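Local coordinates for protein colicin B (Escherichia coli, PDB 1RH1) that kills Escherichia coli and closely related bacteria by forming channels that depolarize the cytoplasmic membrane and dissipate cellular energy, at residues A[262-270]-A[281-289]. Numbering follows the deposited sequence.
Sequences SSNNHDVIV and LYISAVEIL
Tyr-282 reaches across from its strand to Asp-267 and Ile-269, one edge of its ring and its hydroxyl running along these two side chains on one face of an antiparallel beta hairpin. With CG anti to the backbone N (chi1 170°), the ring extends toward the neighbouring strand, and Ile-269 CG1 meets its edge at CD2, 3.9 Å away. Beyond the ring, Tyr-282 OH donates to the anti lone pair of Asp-267 OD1 at 2.6 Å, the carboxylate turned 75° from the ring plane. Tyrosine suits this place because its ring edge meets isoleucine while its hydroxyl meets a buried acid. Ser-284, small enough to sit beside Asp-267 CB, bonds instead to the backbone of Leu-171.

On the opposite face, Val-268, Val-270, Leu-281 and Ile-283 make an aliphatic patch, with His-266, whose imidazole leads away to Thr-10, and Ala-285 at its end. Ile-283 CG2 is the bump here, 3.6 Å from Val-270 CG2 and 3.8 Å from Val-268 CG2; beta-branching keeps these methyls close to the strands, where they can meet. Three hydrogen-bonded pairs, from His-266 with Ala-285 to Val-270 with Leu-281, hold the register; Val-268 and Ile-283 exchange two bonds of 3.0 Å each.

Past the strands, the type I turn 262-265 curls over Glu-287, whose long extended chain carries its carboxylate beside Asn-264 and Ser-262. Glu-287 OE2 is bonded to Ser-24 of the TonB box, tying this end of the hairpin to that motif. Asp-267 OD1 also forms a salt bridge with Arg-170, so the buried carboxylate is probably stabilised as an anion; the phenol hydroxyl is held by two bonds, one given to Asp-267 and one received from Leu-171 N, which should limit its rotation.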
ATOM      1  N   SER A 262      -0.359  -1.538  15.644  1.00 14.78           N
ATOM      2  CA  SER A 262      -0.173  -0.981  16.995  1.00 14.47           C
ATOM      3  C   SER A 262       1.325  -0.903  17.283  1.00 15.97           C
ATOM      4  O   SER A 262       2.044  -1.850  16.942  1.00 18.60           O
ATOM      5  CB  SER A 262      -0.883  -1.897  18.007  1.00 15.91           C
ATOM      6  OG  SER A 262      -0.628  -1.636  19.383  1.00 17.42           O
ATOM      7  N   SER A 263       1.863   0.178  17.875  1.00 15.15           N
ATOM      8  CA  SER A 263       3.315   0.284  17.998  1.00 16.21           C
ATOM      9  C   SER A 263       3.964  -0.756  18.907  1.00 15.41           C
ATOM     10  O   SER A 263       5.155  -1.033  18.772  1.00 14.34           O
ATOM     11  CB  SER A 263       3.706   1.670  18.506  1.00 15.50           C
ATOM     12  OG  SER A 263       3.552   1.779  19.917  1.00 19.46           O
ATOM     13  N   ASN A 264       3.171  -1.342  19.816  1.00 15.15           N
ATOM     14  CA  ASN A 264       3.689  -2.289  20.792  1.00 12.10           C
ATOM     15  C   ASN A 264       3.512  -3.762  20.485  1.00 10.50           C
ATOM     16  O   ASN A 264       3.858  -4.622  21.294  1.00 11.66           O
ATOM     17  CB  ASN A 264       3.068  -1.956  22.144  1.00 16.23           C
ATOM     18  CG  ASN A 264       3.482  -0.587  22.694  1.00 19.31           C
ATOM     19  OD1 ASN A 264       2.696   0.045  23.395  1.00 21.61           O
ATOM     20  ND2 ASN A 264       4.680  -0.056  22.436  1.00 16.22           N
ATOM     21  N   ASN A 265       3.026  -4.048  19.276  1.00  7.94           N
ATOM     22  CA  ASN A 265       2.869  -5.390  18.714  1.00  4.15           C
ATOM     23  C   ASN A 265       3.996  -5.817  17.755  1.00  5.51           C
ATOM     24  O   ASN A 265       4.449  -5.048  16.902  1.00  2.00           O
ATOM     25  CB  ASN A 265       1.530  -5.478  17.973  1.00  5.26           C
ATOM     26  CG  ASN A 265       0.285  -5.441  18.842  1.00  5.44           C
ATOM     27  OD1 ASN A 265      -0.855  -5.336  18.381  1.00  5.58           O
ATOM     28  ND2 ASN A 265       0.492  -5.524  20.143  1.00 11.64           N
ATOM     29  N   HIS A 266       4.443  -7.081  17.880  1.00  4.33           N
ATOM     30  CA  HIS A 266       5.531  -7.618  17.074  1.00  3.92           C
ATOM     31  C   HIS A 266       5.432  -9.115  16.930  1.00  2.00           C
ATOM     32  O   HIS A 266       4.880  -9.805  17.778  1.00  2.00           O
ATOM     33  CB  HIS A 266       6.882  -7.293  17.708  1.00  2.32           C
ATOM     34  CG  HIS A 266       7.955  -6.871  16.722  1.00  8.07           C
ATOM     35  ND1 HIS A 266       9.204  -7.323  16.687  1.00 10.93           N
ATOM     36  CD2 HIS A 266       7.811  -5.939  15.697  1.00 12.35           C
ATOM     37  CE1 HIS A 266       9.791  -6.690  15.680  1.00 12.77           C
ATOM     38  NE2 HIS A 266       8.965  -5.855  15.075  1.00  8.77           N
ATOM     39  N   ASP A 267       5.949  -9.579  15.787  1.00  5.35           N
ATOM     40  CA  ASP A 267       6.144 -11.000  15.477  1.00  7.43           C
ATOM     41  C   ASP A 267       7.529 -11.175  14.875  1.00  4.26           C
ATOM     42  O   ASP A 267       7.985 -10.355  14.070  1.00  6.88           O
ATOM     43  CB  ASP A 267       5.118 -11.547  14.469  1.00  6.85           C
ATOM     44  CG  ASP A 267       4.907 -10.838  13.128  1.00  7.58           C
ATOM     45  OD1 ASP A 267       4.239 -11.412  12.264  1.00  2.00           O
ATOM     46  OD2 ASP A 267       5.385  -9.714  12.950  1.00 13.32           O
ATOM     47  N   VAL A 268       8.269 -12.185  15.322  1.00  3.69           N
ATOM     48  CA  VAL A 268       9.626 -12.389  14.828  1.00  2.27           C
ATOM     49  C   VAL A 268       9.907 -13.869  14.676  1.00  2.12           C
ATOM     50  O   VAL A 268       9.118 -14.701  15.113  1.00  3.43           O
ATOM     51  CB  VAL A 268      10.704 -11.805  15.789  1.00  2.00           C
ATOM     52  CG1 VAL A 268      10.532 -10.315  15.986  1.00  2.00           C
ATOM     53  CG2 VAL A 268      10.585 -12.462  17.142  1.00  4.41           C
ATOM     54  N   ILE A 269      11.027 -14.225  14.062  1.00  2.00           N
ATOM     55  CA  ILE A 269      11.396 -15.621  14.012  1.00  2.00           C
ATOM     56  C   ILE A 269      12.652 -15.688  14.836  1.00  2.27           C
ATOM     57  O   ILE A 269      13.698 -15.118  14.528  1.00  2.00           O
ATOM     58  CB  ILE A 269      11.625 -16.065  12.551  1.00  2.54           C
ATOM     59  CG1 ILE A 269      10.276 -16.302  11.900  1.00  2.00           C
ATOM     60  CG2 ILE A 269      12.422 -17.351  12.485  1.00  3.97           C
ATOM     61  CD1 ILE A 269      10.390 -16.742  10.447  1.00  2.00           C
ATOM     62  N   VAL A 270      12.466 -16.358  15.966  1.00  5.74           N
ATOM     63  CA  VAL A 270      13.534 -16.542  16.927  1.00  3.78           C
ATOM     64  C   VAL A 270      14.330 -17.734  16.448  1.00  4.79           C
ATOM     65  O   VAL A 270      13.805 -18.838  16.303  1.00  2.87           O
ATOM     66  CB  VAL A 270      12.958 -16.821  18.316  1.00  2.00           C
ATOM     67  CG1 VAL A 270      14.118 -17.016  19.255  1.00  3.28           C
ATOM     68  CG2 VAL A 270      12.121 -15.669  18.827  1.00  2.00           C
ATOM     69  N   LEU A 281      11.705 -20.707  15.931  1.00  3.18           N
ATOM     70  CA  LEU A 281      10.339 -20.488  16.346  1.00  2.99           C
ATOM     71  C   LEU A 281       9.824 -19.120  15.911  1.00  3.04           C
ATOM     72  O   LEU A 281      10.535 -18.112  15.972  1.00  2.00           O
ATOM     73  CB  LEU A 281      10.303 -20.626  17.832  1.00  2.93           C
ATOM     74  CG  LEU A 281       8.944 -20.710  18.475  1.00  7.57           C
ATOM     75  CD1 LEU A 281       8.269 -22.020  18.076  1.00  4.32           C
ATOM     76  CD2 LEU A 281       9.110 -20.578  19.991  1.00  6.30           C
ATOM     77  N   TYR A 282       8.594 -19.127  15.389  1.00  2.08           N
ATOM     78  CA  TYR A 282       7.908 -17.909  15.018  1.00  2.29           C
ATOM     79  C   TYR A 282       7.069 -17.607  16.227  1.00  2.00           C
ATOM     80  O   TYR A 282       6.364 -18.468  16.739  1.00  2.16           O
ATOM     81  CB  TYR A 282       6.987 -18.096  13.825  1.00  2.00           C
ATOM     82  CG  TYR A 282       6.028 -16.936  13.495  1.00  2.00           C
ATOM     83  CD1 TYR A 282       4.713 -16.968  13.953  1.00  2.00           C
ATOM     84  CD2 TYR A 282       6.449 -15.842  12.737  1.00  4.29           C
ATOM     85  CE1 TYR A 282       3.831 -15.932  13.668  1.00  2.00           C
ATOM     86  CE2 TYR A 282       5.573 -14.794  12.443  1.00  2.00           C
ATOM     87  CZ  TYR A 282       4.274 -14.854  12.918  1.00  2.00           C
ATOM     88  OH  TYR A 282       3.408 -13.816  12.673  1.00  2.00           O
ATOM     89  N   ILE A 283       7.128 -16.358  16.658  1.00  2.00           N
ATOM     90  CA  ILE A 283       6.364 -15.954  17.805  1.00  2.00           C
ATOM     91  C   ILE A 283       5.749 -14.587  17.620  1.00  2.00           C
ATOM     92  O   ILE A 283       6.339 -13.666  17.068  1.00  2.00           O
ATOM     93  CB  ILE A 283       7.357 -16.110  18.986  1.00  4.36           C
ATOM     94  CG1 ILE A 283       6.660 -15.775  20.268  1.00  4.65           C
ATOM     95  CG2 ILE A 283       8.576 -15.249  18.799  1.00  2.00           C
ATOM     96  CD1 ILE A 283       7.479 -16.389  21.420  1.00  5.26           C
ATOM     97  N   SER A 284       4.484 -14.520  18.013  1.00  2.00           N
ATOM     98  CA  SER A 284       3.688 -13.306  17.897  1.00  3.27           C
ATOM     99  C   SER A 284       3.271 -12.737  19.244  1.00  5.49           C
ATOM    100  O   SER A 284       2.684 -13.451  20.057  1.00  6.75           O
ATOM    101  CB  SER A 284       2.437 -13.576  17.102  1.00  2.00           C
ATOM    102  OG  SER A 284       1.834 -12.315  16.840  1.00  6.49           O
ATOM    103  N   ALA A 285       3.516 -11.443  19.480  1.00  2.85           N
ATOM    104  CA  ALA A 285       3.243 -10.831  20.772  1.00  2.00           C
ATOM    105  C   ALA A 285       2.384  -9.580  20.683  1.00  4.74           C
ATOM    106  O   ALA A 285       2.865  -8.479  20.393  1.00  7.97           O
ATOM    107  CB  ALA A 285       4.560 -10.469  21.438  1.00  2.00           C
ATOM    108  N   VAL A 286       1.105  -9.760  21.009  1.00  2.00           N
ATOM    109  CA  VAL A 286       0.087  -8.721  20.914  1.00  3.63           C
ATOM    110  C   VAL A 286      -0.330  -8.066  22.223  1.00  2.00           C
ATOM    111  O   VAL A 286      -0.382  -8.680  23.275  1.00  2.00           O
ATOM    112  CB  VAL A 286      -1.124  -9.368  20.190  1.00  5.36           C
ATOM    113  CG1 VAL A 286      -2.376  -8.508  20.171  1.00  2.00           C
ATOM    114  CG2 VAL A 286      -0.695  -9.580  18.752  1.00  2.07           C
ATOM    115  N   GLU A 287      -0.709  -6.803  22.125  1.00  2.00           N
ATOM    116  CA  GLU A 287      -1.224  -5.990  23.210  1.00  4.70           C
ATOM    117  C   GLU A 287      -2.756  -5.873  23.199  1.00  7.85           C
ATOM    118  O   GLU A 287      -3.334  -5.272  22.286  1.00  8.52           O
ATOM    119  CB  GLU A 287      -0.580  -4.643  23.072  1.00  3.89           C
ATOM    120  CG  GLU A 287      -0.959  -3.631  24.124  1.00  9.88           C
ATOM    121  CD  GLU A 287      -0.312  -2.290  23.853  1.00 15.61           C
ATOM    122  OE1 GLU A 287       0.363  -1.784  24.748  1.00 18.08           O
ATOM    123  OE2 GLU A 287      -0.479  -1.765  22.747  1.00 18.93           O
ATOM    124  N   ILE A 288      -3.435  -6.453  24.206  1.00  4.84           N
ATOM    125  CA  ILE A 288      -4.890  -6.413  24.389  1.00  7.31           C
ATOM    126  C   ILE A 288      -5.233  -4.932  24.631  1.00 12.17           C
ATOM    127  O   ILE A 288      -4.813  -4.377  25.649  1.00 12.35           O
ATOM    128  CB  ILE A 288      -5.386  -7.250  25.642  1.00  4.00           C
ATOM    129  CG1 ILE A 288      -4.267  -8.081  26.251  1.00  9.51           C
ATOM    130  CG2 ILE A 288      -6.486  -8.201  25.247  1.00  2.00           C
ATOM    131  CD1 ILE A 288      -3.258  -7.248  27.122  1.00 11.35           C
ATOM    132  N   LEU A 289      -5.919  -4.244  23.687  1.00 12.21           N
ATOM    133  CA  LEU A 289      -6.321  -2.833  23.770  1.00  4.53           C
ATOM    134  C   LEU A 289      -7.598  -2.649  24.593  1.00  6.99           C
ATOM    135  O   LEU A 289      -8.521  -3.467  24.553  1.00  5.70           O
ATOM    136  CB  LEU A 289      -6.517  -2.297  22.333  1.00  4.82           C
ATOM    137  CG  LEU A 289      -5.502  -1.409  21.574  1.00  2.00           C
ATOM    138  CD1 LEU A 289      -4.141  -2.040  21.381  1.00  7.70           C
ATOM    139  CD2 LEU A 289      -6.017  -1.239  20.177  1.00  2.00           C
TER